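Local coordinates for 3-oxoacyl-[acyl-carrier protein] synthase (Thermus thermophilus, PDB 1UB7), which probably catalyses the first condensation of bacterial fatty acid synthesis, joining an acetyl group from acetyl-CoA to malonyl-ACP to give 3-oxobutanoyl-ACP, at residues 13-18 with 38-43; 42-47 with 139-144. All blocks are in the same frame, centred on the assembly; numbering follows the deposited sequence.

Interaction 1 of 2, residues 13-18 with 38-43; sequences ERVMTN and IKERRV
Val-15 and Arg-42 sit opposite each other as a non-hydrogen-bonded pair where strands 14-17 and 40-43 form a small two-stranded antiparallel sheet, with helices 18-22 and 29-35 between the strands in sequence. Backbone bonds tie the strands beside them, Val-43 N to Arg-14 O at 2.8 Å and Met-16 N to Arg-41 O at 2.9 Å. Val-15 lays CG2 over one face of the Arg-42 guanidinium, 3.4 Å from NE, while NH1 of that arginine bonds to the carbonyl of Pro-12.

Arg-41 shows how one side chain can supplement a sparse backbone pairing. Its CB leads to a CG wedged between backbone N and carbonyl carbon (chi1 74°), and bends at the next two torsions turn the chain across toward strand 14-17. CD passes 4.0 Å from Met-16 O; NE then bonds to that oxygen at 3.0 Å. NH2 adds a weak bond to it and a straighter one to Asn-18 OD1 (2.8 Å), approaching from above the amide plane. CG2 of Ile-38 lies over one face of the guanidinium, offset toward its rim. Asn-18 ND2 uses an in-plane lone pair of Ile-38 O at 2.9 Å and reaches Asp-29. A leucine in place of Arg-41 would probably leave Met-16 O weakly held and Asn-18 OD1 without its charged donor. The buried guanidinium gives N-H groups to neutral oxygens, one carbonyl and one amide, which probably offset its charge in part.

Interaction 2 of 2, residues 42-47 with 139-144; sequences RVAAED and ALSKII
The backbones of 42-47 and 139-144 stay well apart, with CA atoms 6.6 Å from each other at Val-43 and Ser-141, and no direct backbone hydrogen bond joins them. Side chains and a water bridge the interval. Val-43 offers CG1 to Ser-141 CB at 3.9 Å, an apolar touch beside a polar group: with OG between backbone N and carbonyl carbon (chi1 68°), the serine hydroxyl also bonds to Asp-157, whose carboxylate takes the Ala-44 amide as well. Segment 139-144 carries a short 3-10 turn just after strand 131-138 of the five-stranded mixed sheet, so the contact joins the C-terminal end of strand 40-43, and the loop after it, to a loop of the thiolase-like core. A water donates to Ala-44 O at 2.6 Å and to Ser-141 OG at 2.8 Å, linking the two segments. Lys-142 bends at chi2 (-74°) and then runs extended, bringing CE within 4.1 Å of Ala-44 CB. Its NZ makes weak bonds to the same water and to Ala-45 O, the latter at 3.3 Å; a further bond to Glu-48 O and a cation-pi contact with Tyr-49 hold the ammonium, while Val-193 of the second subunit packs against the lysine chain.

In the fold
Strand 40-43 serves both contacts in succession: interaction 1 pairs it with strand 14-17, and interaction 2 begins where it gives way to the loop at Ala-44. Their centres lie 11 Å apart, and Val-43 is common to both, turning one methyl toward Met-16 and the other toward Ser-141. Asp-157 also spans the two, through a backbone bond with Arg-42 and its carboxylate in interaction 2. Interaction 1 lies nearer the probable active site, the Ile-38 side chain being about 6 Å from that of Asn-276 and about 10 Å from that of His-246. The side chain of Ser-141 is about 11 Å from that of Asn-276, and interaction 2 instead reaches the second subunit of the homodimer.

Interaction 1 of 2, residues 13-18 with 38-43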
loop_
_atom_site.group_PDB
_atom_site.type_symbol
_atom_site.label_atom_id
_atom_site.label_comp_id
_atom_site.label_asym_id
_atom_site.label_seq_id
_atom_site.Cartn_x
_atom_site.Cartn_y
_atom_site.Cartn_z
ATOM N N GLU A 13 5.557 -25.891 1.246
ATOM C CA GLU A 13 5.599 -27.348 1.259
ATOM C C GLU A 13 5.373 -27.982 2.638
ATOM O O GLU A 13 4.649 -28.967 2.764
ATOM C CB GLU A 13 6.951 -27.779 0.698
ATOM C CG GLU A 13 7.195 -29.261 0.600
ATOM C CD GLU A 13 8.613 -29.559 0.139
ATOM O OE1 GLU A 13 9.019 -29.033 -0.924
ATOM O OE2 GLU A 13 9.323 -30.311 0.842
ATOM N N ARG A 14 5.983 -27.412 3.668
ATOM C CA ARG A 14 5.852 -27.943 5.020
ATOM C C ARG A 14 4.453 -27.813 5.626
ATOM O O ARG A 14 3.910 -26.710 5.750
ATOM C CB ARG A 14 6.881 -27.270 5.934
ATOM C CG ARG A 14 6.741 -27.580 7.413
ATOM C CD ARG A 14 8.114 -27.901 8.004
ATOM N NE ARG A 14 8.258 -27.475 9.397
ATOM C CZ ARG A 14 9.367 -27.631 10.118
ATOM N NH1 ARG A 14 10.437 -28.212 9.583
ATOM N NH2 ARG A 14 9.414 -27.195 11.373
ATOM N N VAL A 15 3.883 -28.955 6.014
ATOM C CA VAL A 15 2.550 -28.997 6.618
ATOM C C VAL A 15 2.630 -29.055 8.146
ATOM O O VAL A 15 3.618 -29.531 8.716
ATOM C CB VAL A 15 1.747 -30.232 6.135
ATOM C CG1 VAL A 15 0.349 -30.220 6.744
ATOM C CG2 VAL A 15 1.655 -30.242 4.617
ATOM N N MET A 16 1.589 -28.556 8.803
ATOM C CA MET A 16 1.535 -28.575 10.253
ATOM C C MET A 16 0.132 -28.947 10.716
ATOM O O MET A 16 -0.802 -28.145 10.637
ATOM C CB MET A 16 1.945 -27.225 10.827
ATOM C CG MET A 16 2.458 -27.346 12.244
ATOM S SD MET A 16 3.469 -25.963 12.751
ATOM C CE MET A 16 2.977 -25.773 14.450
ATOM N N THR A 17 0.009 -30.184 11.194
ATOM C CA THR A 17 -1.254 -30.742 11.672
ATOM C C THR A 17 -1.608 -30.256 13.070
ATOM O O THR A 17 -0.738 -29.799 13.823
ATOM C CB THR A 17 -1.186 -32.277 11.701
ATOM O OG1 THR A 17 -0.114 -32.688 12.561
ATOM C CG2 THR A 17 -0.935 -32.826 10.301
ATOM N N ASN A 18 -2.892 -30.351 13.415
ATOM C CA ASN A 18 -3.339 -29.931 14.734
ATOM C C ASN A 18 -2.543 -30.751 15.739
ATOM O O ASN A 18 -2.230 -30.282 16.831
ATOM C CB ASN A 18 -4.842 -30.176 14.919
ATOM C CG ASN A 18 -5.707 -29.280 14.029
ATOM O OD1 ASN A 18 -5.386 -28.116 13.784
ATOM N ND2 ASN A 18 -6.823 -29.822 13.567
ATOM N N ILE A 38 -10.172 -25.712 11.229
ATOM C CA ILE A 38 -8.868 -26.006 10.646
ATOM C C ILE A 38 -8.262 -27.331 11.099
ATOM O O ILE A 38 -8.253 -27.650 12.290
ATOM C CB ILE A 38 -7.878 -24.869 10.953
ATOM C CG1 ILE A 38 -8.494 -23.537 10.523
ATOM C CG2 ILE A 38 -6.571 -25.109 10.224
ATOM C CD1 ILE A 38 -7.758 -22.323 11.020
ATOM N N LYS A 39 -7.756 -28.086 10.126
ATOM C CA LYS A 39 -7.125 -29.383 10.367
ATOM C C LYS A 39 -5.615 -29.300 10.148
ATOM O O LYS A 39 -4.841 -29.896 10.899
ATOM C CB LYS A 39 -7.721 -30.451 9.440
ATOM C CG LYS A 39 -9.178 -30.780 9.728
ATOM C CD LYS A 39 -9.748 -31.746 8.701
ATOM C CE LYS A 39 -11.204 -32.076 8.995
ATOM N NZ LYS A 39 -11.790 -32.979 7.959
ATOM N N GLU A 40 -5.199 -28.578 9.110
ATOM C CA GLU A 40 -3.774 -28.407 8.817
ATOM C C GLU A 40 -3.576 -27.049 8.170
ATOM O O GLU A 40 -4.537 -26.424 7.721
ATOM C CB GLU A 40 -3.252 -29.453 7.818
ATOM C CG GLU A 40 -3.821 -30.856 7.906
ATOM C CD GLU A 40 -3.202 -31.785 6.865
ATOM O OE1 GLU A 40 -3.086 -31.371 5.687
ATOM O OE2 GLU A 40 -2.839 -32.929 7.223
ATOM N N ARG A 41 -2.320 -26.610 8.123
ATOM C CA ARG A 41 -1.943 -25.351 7.490
ATOM C C ARG A 41 -0.499 -25.508 7.011
ATOM O O ARG A 41 0.233 -26.367 7.507
ATOM C CB ARG A 41 -2.061 -24.166 8.467
ATOM C CG ARG A 41 -0.977 -24.077 9.544
ATOM C CD ARG A 41 -1.597 -24.224 10.919
ATOM N NE ARG A 41 -2.156 -25.561 11.078
ATOM C CZ ARG A 41 -3.181 -25.869 11.864
ATOM N NH1 ARG A 41 -3.784 -24.931 12.584
ATOM N NH2 ARG A 41 -3.602 -27.125 11.922
ATOM N N ARG A 42 -0.100 -24.690 6.039
ATOM C CA ARG A 42 1.252 -24.738 5.495
ATOM C C ARG A 42 2.138 -23.695 6.159
ATOM O O ARG A 42 1.657 -22.655 6.574
ATOM C CB ARG A 42 1.208 -24.510 3.984
ATOM C CG ARG A 42 0.336 -25.506 3.242
ATOM C CD ARG A 42 0.681 -26.941 3.632
ATOM N NE ARG A 42 -0.026 -27.906 2.794
ATOM C CZ ARG A 42 0.377 -28.291 1.583
ATOM N NH1 ARG A 42 1.495 -27.800 1.058
ATOM N NH2 ARG A 42 -0.341 -29.165 0.887
ATOM N N VAL A 43 3.431 -23.981 6.271
ATOM C CA VAL A 43 4.374 -23.051 6.900
ATOM C C VAL A 43 5.606 -22.850 6.010
ATOM O O VAL A 43 6.221 -23.820 5.549
ATOM C CB VAL A 43 4.826 -23.568 8.296
ATOM C CG1 VAL A 43 5.757 -22.560 8.964
ATOM C CG2 VAL A 43 3.599 -23.820 9.177
#

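Interaction 2 of 2, residues 42-47 with 139-144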
loop_
_atom_site.group_PDB
_atom_site.type_symbol
_atom_site.label_atom_id
_atom_site.label_comp_id
_atom_site.label_asym_id
_atom_site.label_seq_id
_atom_site.Cartn_x
_atom_site.Cartn_y
_atom_site.Cartn_z
ATOM N N ARG A 42 -0.100 -24.690 6.039
ATOM C CA ARG A 42 1.252 -24.738 5.495
ATOM C C ARG A 42 2.138 -23.695 6.159
ATOM O O ARG A 42 1.657 -22.655 6.574
ATOM C CB ARG A 42 1.208 -24.510 3.984
ATOM C CG ARG A 42 0.336 -25.506 3.242
ATOM C CD ARG A 42 0.681 -26.941 3.632
ATOM N NE ARG A 42 -0.026 -27.906 2.794
ATOM C CZ ARG A 42 0.377 -28.291 1.583
ATOM N NH1 ARG A 42 1.495 -27.800 1.058
ATOM N NH2 ARG A 42 -0.341 -29.165 0.887
ATOM N N VAL A 43 3.431 -23.981 6.271
ATOM C CA VAL A 43 4.374 -23.051 6.900
ATOM C C VAL A 43 5.606 -22.850 6.010
ATOM O O VAL A 43 6.221 -23.820 5.549
ATOM C CB VAL A 43 4.826 -23.568 8.296
ATOM C CG1 VAL A 43 5.757 -22.560 8.964
ATOM C CG2 VAL A 43 3.599 -23.820 9.177
ATOM N N ALA A 44 5.961 -21.587 5.780
ATOM C CA ALA A 44 7.098 -21.249 4.926
ATOM C C ALA A 44 8.414 -21.799 5.450
ATOM O O ALA A 44 8.654 -21.813 6.659
ATOM C CB ALA A 44 7.199 -19.731 4.767
ATOM N N ALA A 45 9.273 -22.245 4.538
ATOM C CA ALA A 45 10.565 -22.776 4.945
ATOM C C ALA A 45 11.310 -21.696 5.732
ATOM O O ALA A 45 10.958 -20.512 5.676
ATOM C CB ALA A 45 11.366 -23.203 3.730
ATOM N N GLU A 46 12.343 -22.108 6.460
ATOM C CA GLU A 46 13.116 -21.197 7.292
ATOM C C GLU A 46 13.550 -19.912 6.591
ATOM O O GLU A 46 13.421 -18.819 7.146
ATOM C CB GLU A 46 14.353 -21.912 7.829
ATOM C CG GLU A 46 15.048 -21.164 8.959
ATOM C CD GLU A 46 16.459 -21.671 9.212
ATOM O OE1 GLU A 46 16.642 -22.907 9.285
ATOM O OE2 GLU A 46 17.381 -20.831 9.340
ATOM N N ASP A 47 14.073 -20.043 5.380
ATOM C CA ASP A 47 14.534 -18.886 4.633
ATOM C C ASP A 47 13.591 -18.573 3.469
ATOM O O ASP A 47 14.032 -18.171 2.388
ATOM C CB ASP A 47 15.933 -19.166 4.111
ATOM C CG ASP A 47 15.970 -20.383 3.203
ATOM O OD1 ASP A 47 15.065 -21.242 3.324
ATOM O OD2 ASP A 47 16.898 -20.491 2.373
ATOM N N ALA A 139 3.241 -14.145 5.045
ATOM C CA ALA A 139 4.096 -15.092 5.759
ATOM C C ALA A 139 3.823 -14.815 7.239
ATOM O O ALA A 139 4.676 -14.307 7.956
ATOM C CB ALA A 139 5.563 -14.842 5.440
ATOM N N LEU A 140 2.618 -15.138 7.686
ATOM C CA LEU A 140 2.239 -14.883 9.068
ATOM C C LEU A 140 3.085 -15.639 10.070
ATOM O O LEU A 140 3.285 -15.176 11.189
ATOM C CB LEU A 140 0.762 -15.201 9.262
ATOM C CG LEU A 140 -0.073 -14.198 8.460
ATOM C CD1 LEU A 140 -1.496 -14.713 8.246
ATOM C CD2 LEU A 140 -0.040 -12.848 9.187
ATOM N N SER A 141 3.606 -16.788 9.660
ATOM C CA SER A 141 4.432 -17.589 10.550
ATOM C C SER A 141 5.681 -16.842 10.982
ATOM O O SER A 141 6.478 -17.361 11.751
ATOM C CB SER A 141 4.837 -18.896 9.867
ATOM O OG SER A 141 5.729 -18.661 8.802
ATOM N N LYS A 142 5.850 -15.619 10.503
ATOM C CA LYS A 142 7.043 -14.853 10.854
ATOM C C LYS A 142 6.790 -13.804 11.931
ATOM O O LYS A 142 7.738 -13.251 12.483
ATOM C CB LYS A 142 7.611 -14.160 9.611
ATOM C CG LYS A 142 7.713 -15.046 8.380
ATOM C CD LYS A 142 8.842 -16.045 8.455
ATOM C CE LYS A 142 8.950 -16.819 7.147
ATOM N NZ LYS A 142 10.194 -17.636 7.061
ATOM N N ILE A 143 5.518 -13.520 12.210
ATOM C CA ILE A 143 5.146 -12.526 13.223
ATOM C C ILE A 143 4.172 -13.123 14.233
ATOM O O ILE A 143 3.657 -12.434 15.111
ATOM C CB ILE A 143 4.462 -11.280 12.588
ATOM C CG1 ILE A 143 3.249 -11.721 11.762
ATOM C CG2 ILE A 143 5.450 -10.522 11.719
ATOM C CD1 ILE A 143 2.148 -10.678 11.660
ATOM N N ILE A 144 3.915 -14.413 14.089
ATOM C CA ILE A 144 2.994 -15.105 14.967
ATOM C C ILE A 144 3.715 -15.600 16.219
ATOM O O ILE A 144 4.849 -16.080 16.140
ATOM C CB ILE A 144 2.374 -16.305 14.229
ATOM C CG1 ILE A 144 1.291 -16.950 15.086
ATOM C CG2 ILE A 144 3.452 -17.323 13.897
ATOM C CD1 ILE A 144 0.665 -18.161 14.438
HETATM O O HOH W 1 8.159 -19.916 8.364
#